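Local coordinates for protein 3-hydroxy-3-methylglutaryl-CoA lyase (Acinetobacter baumannii, PDB 6NDS) that is a zinc- and coenzyme A-bound enzyme of the HMGL-like family, named a lyase and built on a TIM-barrel fold, at residues V18-R24 and F51-G57; I40-N44 and T76-R80; I84-I90 and A104-V110; D239-L245 and N257-L263. One frame throughout, in Å; residues are numbered along the deposited sequence. Where two conformers were deposited one is given.

Contact 1 of 4, residues V18-R24 and F51-G57; sequences VQEVSPR and FSRIEAG
Glu20 CB sits over one face of the Phe51 ring, 3.6 Å from its centroid and 3° off the normal, a CH-pi contact that marks the tight part of this pair. With CG anti to the backbone N and a bend at chi2 (61°), the carboxylate lies where Ser22 can reach OE2 and where OE1 nears Phe51 CZ. Ser22 N and Ser22 OG come to OE2 from opposite faces, Leu242 N also meets OE2, and Thr260 OG1 meets OE1; an acid suits a buried place where donors satisfy both oxygens. Val18 CG1 packs on Phe51 CE1 at 3.8 Å. Arg24 NE donates to Glu55 OE1 in a 2.7 Å salt bridge; OE1 lies near the guanidinium plane, while NE stands 44° out of the carboxylate plane. Arg24 also lines the coenzyme A pocket.

The Ser52-Arg53 end is looser and partly open to solvent. One water joins Val18 O to Ser52 N, another Gln19 OE1 to Arg53 NH1; Arg237 also holds Gln19, and Glu106 holds Arg53.

Glu55 N bonds to Glu20 O (2.9 Å) and Glu20 N to Arg53 O (3.1 Å). This bridge closes the barrel, flanked by strands 237-240 and 85-90, with helix 36-46 against Pro23.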
# COMPACT_ATOMS: atom_id res chain seq x y z
N VAL A 18 -14.47 -4.76 -10.15
CA VAL A 18 -13.27 -5.52 -9.79
C VAL A 18 -13.16 -6.73 -10.71
O VAL A 18 -14.11 -7.51 -10.83
CB VAL A 18 -13.33 -5.96 -8.32
CG1 VAL A 18 -12.09 -6.77 -7.96
CG2 VAL A 18 -13.46 -4.74 -7.40
N GLN A 19 -12.00 -6.89 -11.37
CA GLN A 19 -11.77 -7.96 -12.33
C GLN A 19 -10.61 -8.82 -11.83
O GLN A 19 -9.57 -8.29 -11.44
CB GLN A 19 -11.50 -7.38 -13.73
CG GLN A 19 -12.60 -6.37 -14.14
CD GLN A 19 -12.37 -5.65 -15.46
OE1 GLN A 19 -13.32 -5.31 -16.15
NE2 GLN A 19 -11.10 -5.38 -15.79
N GLU A 20 -10.80 -10.14 -11.81
CA GLU A 20 -9.89 -11.04 -11.11
C GLU A 20 -8.89 -11.65 -12.09
O GLU A 20 -9.30 -12.17 -13.14
CB GLU A 20 -10.68 -12.13 -10.39
CG GLU A 20 -9.80 -13.20 -9.69
CD GLU A 20 -8.89 -12.63 -8.61
OE1 GLU A 20 -9.31 -11.71 -7.86
OE2 GLU A 20 -7.73 -13.10 -8.51
N VAL A 21 -7.60 -11.57 -11.76
CA VAL A 21 -6.57 -12.10 -12.67
C VAL A 21 -5.62 -13.09 -11.99
O VAL A 21 -4.60 -13.48 -12.58
CB VAL A 21 -5.76 -10.97 -13.33
CG1 VAL A 21 -6.68 -10.00 -14.09
CG2 VAL A 21 -4.89 -10.21 -12.30
N SER A 22 -5.92 -13.53 -10.76
CA SER A 22 -4.98 -14.46 -10.13
C SER A 22 -4.75 -15.76 -10.90
O SER A 22 -3.63 -16.28 -10.82
CB SER A 22 -5.38 -14.79 -8.68
OG SER A 22 -6.60 -15.47 -8.63
N PRO A 23 -5.72 -16.35 -11.62
CA PRO A 23 -5.42 -17.61 -12.32
C PRO A 23 -4.43 -17.44 -13.44
O PRO A 23 -3.88 -18.45 -13.90
CB PRO A 23 -6.78 -18.07 -12.84
CG PRO A 23 -7.80 -17.36 -11.94
CD PRO A 23 -7.15 -16.02 -11.72
N ARG A 24 -4.21 -16.22 -13.92
CA ARG A 24 -3.29 -15.97 -15.03
C ARG A 24 -2.07 -15.21 -14.50
O ARG A 24 -0.98 -15.79 -14.39
CB ARG A 24 -4.01 -15.19 -16.13
CG ARG A 24 -3.29 -15.14 -17.49
CD ARG A 24 -2.12 -14.16 -17.51
NE ARG A 24 -2.54 -12.77 -17.30
CZ ARG A 24 -1.70 -11.75 -17.16
NH1 ARG A 24 -0.39 -11.96 -17.21
NH2 ARG A 24 -2.17 -10.52 -16.99
N PHE A 51 -17.33 -11.49 -9.34
CA PHE A 51 -16.60 -10.85 -10.45
C PHE A 51 -17.38 -10.92 -11.76
O PHE A 51 -18.00 -11.93 -12.09
CB PHE A 51 -15.26 -11.55 -10.67
CG PHE A 51 -14.40 -11.59 -9.45
CD1 PHE A 51 -13.80 -10.43 -8.98
CD2 PHE A 51 -14.19 -12.78 -8.76
CE1 PHE A 51 -13.00 -10.46 -7.83
CE2 PHE A 51 -13.40 -12.84 -7.63
CZ PHE A 51 -12.80 -11.66 -7.15
N SER A 52 -17.30 -9.83 -12.53
CA SER A 52 -17.84 -9.79 -13.89
C SER A 52 -16.89 -10.37 -14.92
O SER A 52 -17.34 -10.80 -15.99
CB SER A 52 -18.18 -8.34 -14.27
OG SER A 52 -17.02 -7.52 -14.23
N ARG A 53 -15.59 -10.37 -14.63
CA ARG A 53 -14.56 -10.89 -15.51
C ARG A 53 -13.53 -11.63 -14.68
O ARG A 53 -13.13 -11.14 -13.62
CB ARG A 53 -13.86 -9.77 -16.30
CG ARG A 53 -14.54 -9.40 -17.59
CD ARG A 53 -13.81 -8.26 -18.32
NE ARG A 53 -14.27 -8.10 -19.70
CZ ARG A 53 -15.38 -7.45 -20.04
NH1 ARG A 53 -16.16 -6.89 -19.11
NH2 ARG A 53 -15.72 -7.34 -21.32
N ILE A 54 -13.12 -12.80 -15.15
CA ILE A 54 -12.03 -13.56 -14.55
C ILE A 54 -11.09 -13.95 -15.68
O ILE A 54 -11.54 -14.52 -16.68
CB ILE A 54 -12.53 -14.83 -13.82
CG1 ILE A 54 -13.45 -14.47 -12.64
CG2 ILE A 54 -11.34 -15.68 -13.32
CD1 ILE A 54 -14.16 -15.66 -11.98
N GLU A 55 -9.82 -13.61 -15.55
CA GLU A 55 -8.83 -14.03 -16.54
C GLU A 55 -8.36 -15.41 -16.12
O GLU A 55 -7.57 -15.56 -15.18
CB GLU A 55 -7.69 -13.01 -16.65
CG GLU A 55 -6.88 -13.16 -17.94
CD GLU A 55 -6.03 -11.94 -18.24
OE1 GLU A 55 -5.04 -11.71 -17.50
OE2 GLU A 55 -6.35 -11.19 -19.19
N ALA A 56 -8.88 -16.44 -16.80
CA ALA A 56 -8.72 -17.83 -16.39
C ALA A 56 -7.42 -18.46 -16.85
O ALA A 56 -7.07 -19.54 -16.36
CB ALA A 56 -9.89 -18.67 -16.91
N GLY A 57 -6.69 -17.85 -17.78
CA GLY A 57 -5.43 -18.41 -18.21
C GLY A 57 -4.90 -17.69 -19.43
O GLY A 57 -5.40 -16.63 -19.83
O HOH W 1 -16.66 -7.22 -11.59
O HOH W 2 -15.85 -6.16 -16.33
O HOH W 3 -4.99 -20.83 -15.05
O HOH W 4 -4.71 -9.11 -17.24

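Contact 2 of 4, residues I40-N44 and T76-R80; sequences IDLIN and TGITR. With EDO (1,2-ethanediol), chain G.
Asn44 OD1 is gripped twice: Thr79 N donates to it at 2.9 Å in a nearly straight bond (166°), and a water that also serves Thr79 O donates to it as well. The Thr79 donor lies tilted 23° from the amide plane. Asn44 CG is anti to its own carbonyl carbon (chi1 -74°), a torsion that carries the amide off the helix toward the other segment. A second water accepts from Asn44 ND2 at 2.9 Å, donates to Gly77 O at 2.7 Å and is bonded to Thr79 OG1. An asparagine suits the partly exposed site because one amide can both accept and donate where helix 71-77 has ended and the chain's polar groups need partners.

The two segments belong to the outer helical layer of the TIM barrel, where helix 36-46 packs beside the end of helix 71-77 and the turn that leads on to strand 85-90.

Beside the amide the contact turns apolar. Ile78 CG2 meets Ile43 CG2 at 3.7 Å and Ile40 CG2 at 4.1 Å, the branched chains meeting obliquely, while Ile78 CD1 also rests on Tyr86. Gly77, bare of a side chain, lets Ile40 CD1 come within 3.9 Å of its CA. A 1,2-ethanediol, probably from the crystallisation liquor, is bound at the backbone of 76-78, donating from O1 to Thr76 O at 2.9 Å and more weakly from O2 to Ile78 O.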
# COMPACT_ATOMS: atom_id res chain seq x y z
N ILE A 40 -8.68 -25.34 -11.78
CA ILE A 40 -10.11 -25.35 -12.06
C ILE A 40 -10.89 -25.06 -10.78
O ILE A 40 -11.82 -24.24 -10.78
CB ILE A 40 -10.52 -26.70 -12.68
CG1 ILE A 40 -10.00 -26.78 -14.12
CG2 ILE A 40 -12.02 -26.87 -12.64
CD1 ILE A 40 -9.99 -28.17 -14.69
N ASP A 41 -10.50 -25.68 -9.67
CA ASP A 41 -11.18 -25.45 -8.39
C ASP A 41 -11.08 -23.99 -7.97
O ASP A 41 -12.05 -23.41 -7.46
CB ASP A 41 -10.57 -26.34 -7.30
CG ASP A 41 -11.07 -27.77 -7.36
OD1 ASP A 41 -11.99 -28.07 -8.15
OD2 ASP A 41 -10.52 -28.60 -6.60
N LEU A 42 -9.90 -23.39 -8.13
CA LEU A 42 -9.70 -22.00 -7.75
C LEU A 42 -10.60 -21.08 -8.55
O LEU A 42 -11.28 -20.20 -7.99
CB LEU A 42 -8.23 -21.61 -7.95
CG LEU A 42 -7.92 -20.12 -7.76
CD1 LEU A 42 -8.14 -19.69 -6.32
CD2 LEU A 42 -6.49 -19.81 -8.22
N ILE A 43 -10.66 -21.29 -9.87
CA ILE A 43 -11.54 -20.47 -10.71
C ILE A 43 -13.00 -20.70 -10.34
O ILE A 43 -13.78 -19.74 -10.27
CB ILE A 43 -11.25 -20.75 -12.19
CG1 ILE A 43 -9.82 -20.30 -12.53
CG2 ILE A 43 -12.29 -20.06 -13.09
CD1 ILE A 43 -9.26 -20.95 -13.78
N ASN A 44 -13.39 -21.96 -10.09
CA ASN A 44 -14.77 -22.23 -9.68
C ASN A 44 -15.11 -21.47 -8.39
O ASN A 44 -16.23 -20.97 -8.24
CB ASN A 44 -15.00 -23.72 -9.48
CG ASN A 44 -15.09 -24.48 -10.79
OD1 ASN A 44 -15.21 -23.88 -11.86
ND2 ASN A 44 -15.06 -25.80 -10.72
N THR A 76 -11.66 -25.80 -20.51
CA THR A 76 -12.59 -26.90 -20.74
C THR A 76 -13.31 -27.30 -19.46
O THR A 76 -14.51 -27.62 -19.48
CB THR A 76 -11.82 -28.11 -21.29
OG1 THR A 76 -11.37 -27.83 -22.61
CG2 THR A 76 -12.68 -29.39 -21.29
N GLY A 77 -12.60 -27.27 -18.34
CA GLY A 77 -13.04 -27.90 -17.11
C GLY A 77 -13.81 -27.03 -16.15
O GLY A 77 -14.55 -27.57 -15.32
N ILE A 78 -13.68 -25.70 -16.24
CA ILE A 78 -14.32 -24.83 -15.27
C ILE A 78 -15.83 -24.81 -15.47
O ILE A 78 -16.35 -25.08 -16.57
CB ILE A 78 -13.74 -23.40 -15.34
CG1 ILE A 78 -13.84 -22.84 -16.77
CG2 ILE A 78 -12.30 -23.37 -14.82
CD1 ILE A 78 -13.49 -21.33 -16.85
N THR A 79 -16.55 -24.52 -14.39
CA THR A 79 -17.98 -24.29 -14.46
C THR A 79 -18.23 -22.87 -14.96
O THR A 79 -17.77 -21.90 -14.35
CB THR A 79 -18.59 -24.47 -13.07
OG1 THR A 79 -18.32 -25.79 -12.61
CG2 THR A 79 -20.11 -24.23 -13.11
N ARG A 80 -18.94 -22.73 -16.08
CA ARG A 80 -19.18 -21.42 -16.68
C ARG A 80 -20.41 -20.79 -16.04
O ARG A 80 -21.53 -21.29 -16.20
CB ARG A 80 -19.39 -21.55 -18.19
CG ARG A 80 -18.24 -22.21 -18.96
CD ARG A 80 -16.99 -21.40 -18.86
NE ARG A 80 -15.93 -21.95 -19.71
CZ ARG A 80 -15.55 -21.44 -20.88
NH1 ARG A 80 -16.14 -20.36 -21.37
NH2 ARG A 80 -14.57 -22.02 -21.56
C1 EDO G . -17.35 -29.16 -17.30
O1 EDO G . -17.09 -28.39 -18.48
C2 EDO G . -17.83 -28.23 -16.20
O2 EDO G . -18.88 -27.40 -16.70
O HOH W 5 -15.70 -21.22 -12.83
O HOH W 6 -15.86 -27.47 -12.92

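Contact 3 of 4, residues I84-I90 and A104-V110; sequences IIYVGLI and ANELNLV
Asn105 and Tyr86 lie just ahead of a parallel ladder in which backbone hydrogen bonds do most of the joining. Gly88 N donates to Glu106 O (3.0 Å), Asn108 N to Gly88 O (2.9 Å) and Ile90 N to Asn108 O (2.8 Å); Val110 N to Ile90 O is a weak bond that ends the series.

Before the ladder a side chain stands in for backbone. Asn105 CG is anti to its carbonyl carbon (chi1 -60°), which places OD1 at Tyr86 N; this bond is 2.9 Å long and almost perfectly straight at 178°. Asn105 N returns a bond of the same length to Tyr86 O, which Glu106 N reaches only weakly. The same OD1 lies at the edge of the Tyr86 ring. Asparagine is apt here, since its short amide can accept from the Tyr86 N-H near the start of strand 85-90, just before the first bridge, Val87 with Glu106.

The apolar contacts fall on two faces. On the face with Val87, Leu89, Glu106 and Asn108, Val87 CG1 meets Asn108 CB at 3.6 Å, and Leu89 CD1 touches Val110 CG2 at 3.7 Å. On the other, Ile90, in the conformer given, packs its CG1 obliquely against Leu107 CG.

Glu106, salt-bridged to Arg53, also bonds Gln145, while the amide of Asn108 is shared by Thr149, Asn147 and Glu55.

Strands 85-90 and 106-112 form a beta-alpha-beta unit whose helix 93-101 covers Ile90 and Leu107; strand 53-58 borders the pair beyond 85-90, and strand 145-151 beyond 106-112.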
# COMPACT_ATOMS: atom_id res chain seq x y z
N ILE A 84 -20.55 -14.21 -16.16
CA ILE A 84 -19.12 -13.93 -16.04
C ILE A 84 -18.48 -14.10 -17.40
O ILE A 84 -18.76 -15.06 -18.13
CB ILE A 84 -18.45 -14.86 -15.01
CG1 ILE A 84 -19.06 -14.68 -13.62
CG2 ILE A 84 -16.95 -14.60 -14.96
CD1 ILE A 84 -18.45 -15.60 -12.57
N ILE A 85 -17.61 -13.17 -17.76
CA ILE A 85 -16.78 -13.26 -18.95
C ILE A 85 -15.44 -13.86 -18.56
O ILE A 85 -14.69 -13.26 -17.78
CB ILE A 85 -16.61 -11.88 -19.61
CG1 ILE A 85 -17.97 -11.36 -20.08
CG2 ILE A 85 -15.60 -11.92 -20.75
CD1 ILE A 85 -17.98 -9.86 -20.31
N TYR A 86 -15.13 -15.05 -19.09
CA TYR A 86 -13.87 -15.72 -18.84
C TYR A 86 -12.89 -15.33 -19.94
O TYR A 86 -13.11 -15.64 -21.12
CB TYR A 86 -14.08 -17.24 -18.77
CG TYR A 86 -14.98 -17.62 -17.61
CD1 TYR A 86 -14.46 -17.81 -16.33
CD2 TYR A 86 -16.36 -17.75 -17.78
CE1 TYR A 86 -15.27 -18.13 -15.26
CE2 TYR A 86 -17.19 -18.07 -16.71
CZ TYR A 86 -16.63 -18.26 -15.46
OH TYR A 86 -17.44 -18.57 -14.40
N VAL A 87 -11.81 -14.66 -19.55
CA VAL A 87 -10.87 -14.01 -20.45
C VAL A 87 -9.63 -14.87 -20.58
O VAL A 87 -9.13 -15.41 -19.59
CB VAL A 87 -10.48 -12.61 -19.92
CG1 VAL A 87 -9.50 -11.92 -20.87
CG2 VAL A 87 -11.73 -11.75 -19.65
N GLY A 88 -9.10 -14.99 -21.80
CA GLY A 88 -7.80 -15.61 -22.00
C GLY A 88 -6.79 -14.63 -22.59
O GLY A 88 -7.12 -13.88 -23.51
N LEU A 89 -5.57 -14.62 -22.06
CA LEU A 89 -4.50 -13.76 -22.56
C LEU A 89 -3.87 -14.37 -23.81
O LEU A 89 -3.53 -15.56 -23.82
CB LEU A 89 -3.42 -13.54 -21.49
CG LEU A 89 -2.24 -12.65 -21.90
CD1 LEU A 89 -1.73 -11.88 -20.70
CD2 LEU A 89 -1.08 -13.46 -22.50
N ILE A 90 -3.67 -13.53 -24.83
CA ILE A 90 -3.29 -13.95 -26.17
C ILE A 90 -2.10 -13.12 -26.66
O ILE A 90 -2.14 -11.88 -26.55
CB ILE A 90 -4.48 -13.80 -27.13
CG1 ILE A 90 -5.68 -14.60 -26.63
CG2 ILE A 90 -4.09 -14.22 -28.54
CD1 ILE A 90 -5.37 -16.06 -26.41
N ALA A 104 -12.90 -19.48 -24.87
CA ALA A 104 -12.72 -18.26 -24.09
C ALA A 104 -13.77 -17.24 -24.52
O ALA A 104 -14.11 -17.14 -25.70
CB ALA A 104 -11.31 -17.70 -24.30
N ASN A 105 -14.35 -16.54 -23.54
CA ASN A 105 -15.39 -15.57 -23.87
C ASN A 105 -14.81 -14.29 -24.45
O ASN A 105 -15.50 -13.57 -25.18
CB ASN A 105 -16.22 -15.18 -22.65
CG ASN A 105 -16.94 -16.35 -22.00
OD1 ASN A 105 -17.05 -16.41 -20.77
ND2 ASN A 105 -17.46 -17.28 -22.82
N GLU A 106 -13.57 -13.99 -24.10
CA GLU A 106 -12.92 -12.76 -24.51
C GLU A 106 -11.43 -13.02 -24.66
O GLU A 106 -10.83 -13.72 -23.84
CB GLU A 106 -13.17 -11.64 -23.49
CG GLU A 106 -12.59 -10.28 -23.84
CD GLU A 106 -13.17 -9.18 -22.95
OE1 GLU A 106 -12.53 -8.83 -21.93
OE2 GLU A 106 -14.28 -8.68 -23.25
N LEU A 107 -10.85 -12.48 -25.72
CA LEU A 107 -9.43 -12.60 -26.00
C LEU A 107 -8.75 -11.29 -25.63
O LEU A 107 -9.08 -10.24 -26.20
CB LEU A 107 -9.19 -12.94 -27.47
CG LEU A 107 -9.26 -14.42 -27.86
CD1 LEU A 107 -10.51 -15.12 -27.39
CD2 LEU A 107 -9.10 -14.55 -29.38
N ASN A 108 -7.81 -11.35 -24.69
CA ASN A 108 -7.05 -10.19 -24.23
C ASN A 108 -5.71 -10.17 -24.96
O ASN A 108 -4.79 -10.92 -24.63
CB ASN A 108 -6.85 -10.24 -22.72
CG ASN A 108 -6.05 -9.07 -22.21
OD1 ASN A 108 -5.99 -8.02 -22.85
ND2 ASN A 108 -5.42 -9.24 -21.04
N LEU A 109 -5.62 -9.31 -25.98
CA LEU A 109 -4.39 -9.14 -26.75
C LEU A 109 -3.43 -8.26 -25.96
O LEU A 109 -3.84 -7.27 -25.35
CB LEU A 109 -4.69 -8.48 -28.10
CG LEU A 109 -5.95 -8.86 -28.89
CD1 LEU A 109 -5.90 -8.24 -30.28
CD2 LEU A 109 -6.11 -10.35 -28.99
N VAL A 110 -2.14 -8.61 -25.97
CA VAL A 110 -1.16 -7.89 -25.16
C VAL A 110 0.08 -7.56 -25.98
O VAL A 110 0.66 -8.44 -26.63
CB VAL A 110 -0.76 -8.69 -23.91
CG1 VAL A 110 0.31 -7.93 -23.11
CG2 VAL A 110 -1.97 -8.98 -23.04

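Contact 4 of 4, residues D239-L245 and N257-L263; sequences DAALGGL and NICTEDL
The last beta-alpha unit of the TIM barrel is tied together here, where the chain leaving strand 237-240 meets the start of helix 260-270 near the zinc site. Ala241 N donates to Ile258 O at 2.9 Å, and Thr260 N to Ala241 O at 3.0 Å. That oxygen also accepts from Gly244 N, which comes to the opposite face of its plane, so two N-H groups fix the turn. Ala240 is small enough for its CB to lie 3.4 Å from Ile258 O.

Gly243 and Gly244 both have positive phi; at Gly244 a CB would jam against the preceding carbonyl O, and Cys259 CB also approaches its N to 3.6 Å. Cys259 is the helix N-cap, its SG weakly accepting from Asp262 N. Asn257 N bonds to Leu245 O at 2.9 Å. Hydrogen bonds join Asn257 ND2 to Asp25 OD2 and Asp239 OD2 to His215 ND1, both partners being zinc ligands, consistent with a second-shell position around the zinc ion.

Bent at chi2, Glu261 brings its carboxylate back toward the turn, its OE2 taken by Ser298 and Ser285, while Gly243 N meets OE1 on the syn side at 3.1 Å, nearly straight at 173°.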
# COMPACT_ATOMS: atom_id res chain seq x y z
N ASP A 239 -8.14 -4.44 -12.59
CA ASP A 239 -7.66 -5.80 -12.39
C ASP A 239 -6.99 -5.95 -11.02
O ASP A 239 -6.28 -5.05 -10.56
CB ASP A 239 -6.65 -6.19 -13.47
CG ASP A 239 -7.26 -6.39 -14.85
OD1 ASP A 239 -8.51 -6.53 -14.97
OD2 ASP A 239 -6.48 -6.43 -15.83
N ALA A 240 -7.17 -7.11 -10.40
CA ALA A 240 -6.53 -7.41 -9.12
C ALA A 240 -6.38 -8.92 -9.02
O ALA A 240 -7.07 -9.67 -9.71
CB ALA A 240 -7.34 -6.85 -7.94
N ALA A 241 -5.44 -9.37 -8.17
CA ALA A 241 -5.21 -10.80 -7.97
C ALA A 241 -5.47 -11.16 -6.52
O ALA A 241 -5.01 -10.47 -5.60
CB ALA A 241 -3.78 -11.20 -8.35
N LEU A 242 -6.18 -12.28 -6.31
CA LEU A 242 -6.40 -12.83 -4.98
C LEU A 242 -5.08 -12.94 -4.22
O LEU A 242 -4.08 -13.46 -4.74
CB LEU A 242 -7.04 -14.21 -5.10
CG LEU A 242 -7.42 -14.89 -3.77
CD1 LEU A 242 -8.66 -14.21 -3.20
CD2 LEU A 242 -7.67 -16.37 -4.04
N GLY A 243 -5.08 -12.45 -2.98
CA GLY A 243 -3.90 -12.55 -2.14
C GLY A 243 -2.73 -11.70 -2.56
O GLY A 243 -1.66 -11.79 -1.93
N GLY A 244 -2.86 -10.89 -3.61
CA GLY A 244 -1.70 -10.16 -4.07
C GLY A 244 -0.68 -10.99 -4.82
O GLY A 244 0.50 -10.62 -4.89
N LEU A 245 -1.10 -12.13 -5.37
CA LEU A 245 -0.23 -12.90 -6.24
C LEU A 245 0.14 -12.08 -7.47
O LEU A 245 -0.46 -11.04 -7.75
CB LEU A 245 -0.94 -14.19 -6.66
CG LEU A 245 -1.31 -15.15 -5.53
CD1 LEU A 245 -2.12 -16.34 -6.06
CD2 LEU A 245 -0.04 -15.63 -4.84
N ASN A 257 0.36 -8.28 -8.38
CA ASN A 257 -0.76 -7.40 -8.67
C ASN A 257 -1.26 -6.77 -7.38
O ASN A 257 -1.00 -7.27 -6.27
CB ASN A 257 -1.91 -8.18 -9.29
CG ASN A 257 -1.55 -8.78 -10.62
OD1 ASN A 257 -0.90 -9.82 -10.70
ND2 ASN A 257 -1.98 -8.11 -11.69
N ILE A 258 -2.05 -5.72 -7.51
CA ILE A 258 -2.78 -5.27 -6.33
C ILE A 258 -3.65 -6.41 -5.82
O ILE A 258 -4.20 -7.21 -6.59
CB ILE A 258 -3.61 -4.00 -6.59
CG1 ILE A 258 -4.57 -4.20 -7.75
CG2 ILE A 258 -2.69 -2.80 -6.84
CD1 ILE A 258 -5.66 -3.11 -7.80
N CYS A 259 -3.75 -6.50 -4.50
CA CYS A 259 -4.47 -7.58 -3.85
C CYS A 259 -5.98 -7.35 -3.91
O CYS A 259 -6.48 -6.32 -3.45
CB CYS A 259 -4.00 -7.65 -2.40
SG CYS A 259 -4.92 -8.79 -1.38
N THR A 260 -6.72 -8.34 -4.44
CA THR A 260 -8.16 -8.16 -4.63
C THR A 260 -8.87 -7.84 -3.33
O THR A 260 -9.69 -6.92 -3.27
CB THR A 260 -8.77 -9.42 -5.27
OG1 THR A 260 -8.01 -9.75 -6.43
CG2 THR A 260 -10.21 -9.14 -5.71
N GLU A 261 -8.60 -8.60 -2.26
CA GLU A 261 -9.36 -8.34 -1.04
C GLU A 261 -8.94 -7.03 -0.39
O GLU A 261 -9.76 -6.38 0.26
CB GLU A 261 -9.24 -9.53 -0.08
CG GLU A 261 -7.84 -9.87 0.38
CD GLU A 261 -7.13 -10.91 -0.48
OE1 GLU A 261 -7.50 -11.12 -1.66
OE2 GLU A 261 -6.17 -11.50 0.03
N ASP A 262 -7.69 -6.59 -0.57
CA ASP A 262 -7.31 -5.27 -0.08
C ASP A 262 -8.01 -4.17 -0.89
O ASP A 262 -8.44 -3.16 -0.31
CB ASP A 262 -5.78 -5.09 -0.12
CG ASP A 262 -5.03 -6.04 0.82
OD1 ASP A 262 -5.68 -6.83 1.54
OD2 ASP A 262 -3.77 -6.01 0.83
N LEU A 263 -8.14 -4.35 -2.21
CA LEU A 263 -8.90 -3.39 -3.02
C LEU A 263 -10.37 -3.34 -2.62
O LEU A 263 -10.94 -2.26 -2.44
CB LEU A 263 -8.76 -3.76 -4.50
CG LEU A 263 -9.72 -3.05 -5.47
CD1 LEU A 263 -9.47 -1.55 -5.47
CD2 LEU A 263 -9.57 -3.63 -6.88
O HOH W 7 -3.52 -5.67 -11.02
O HOH W 8 0.98 -7.83 -4.45

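Contact 1 closes the barrel, and its two strands border contacts 3 and 4 in the same sheet. Toward contact 3, Arg53 NH2 reaches Glu106 OE2 at 2.8 Å and Glu55 OE2 lies 2.8 Å from Asn108 ND2; toward contact 4, Glu20 OE1 is 2.8 Å from Thr260 OG1. Contacts 3 and 4 stand apart on opposite sides of the chain's centre, their centres about 19 Å from each other. Contact 2 lies farther out, packing Ile43 CG1 on Pro23 CG at 3.6 Å. Coenzyme A comes within about 4 Å of the side chains of Arg24 and Leu89, in contacts 1 and 3, whereas contact 4 brings the Asn257 side chain about 4 Å from the zinc ion.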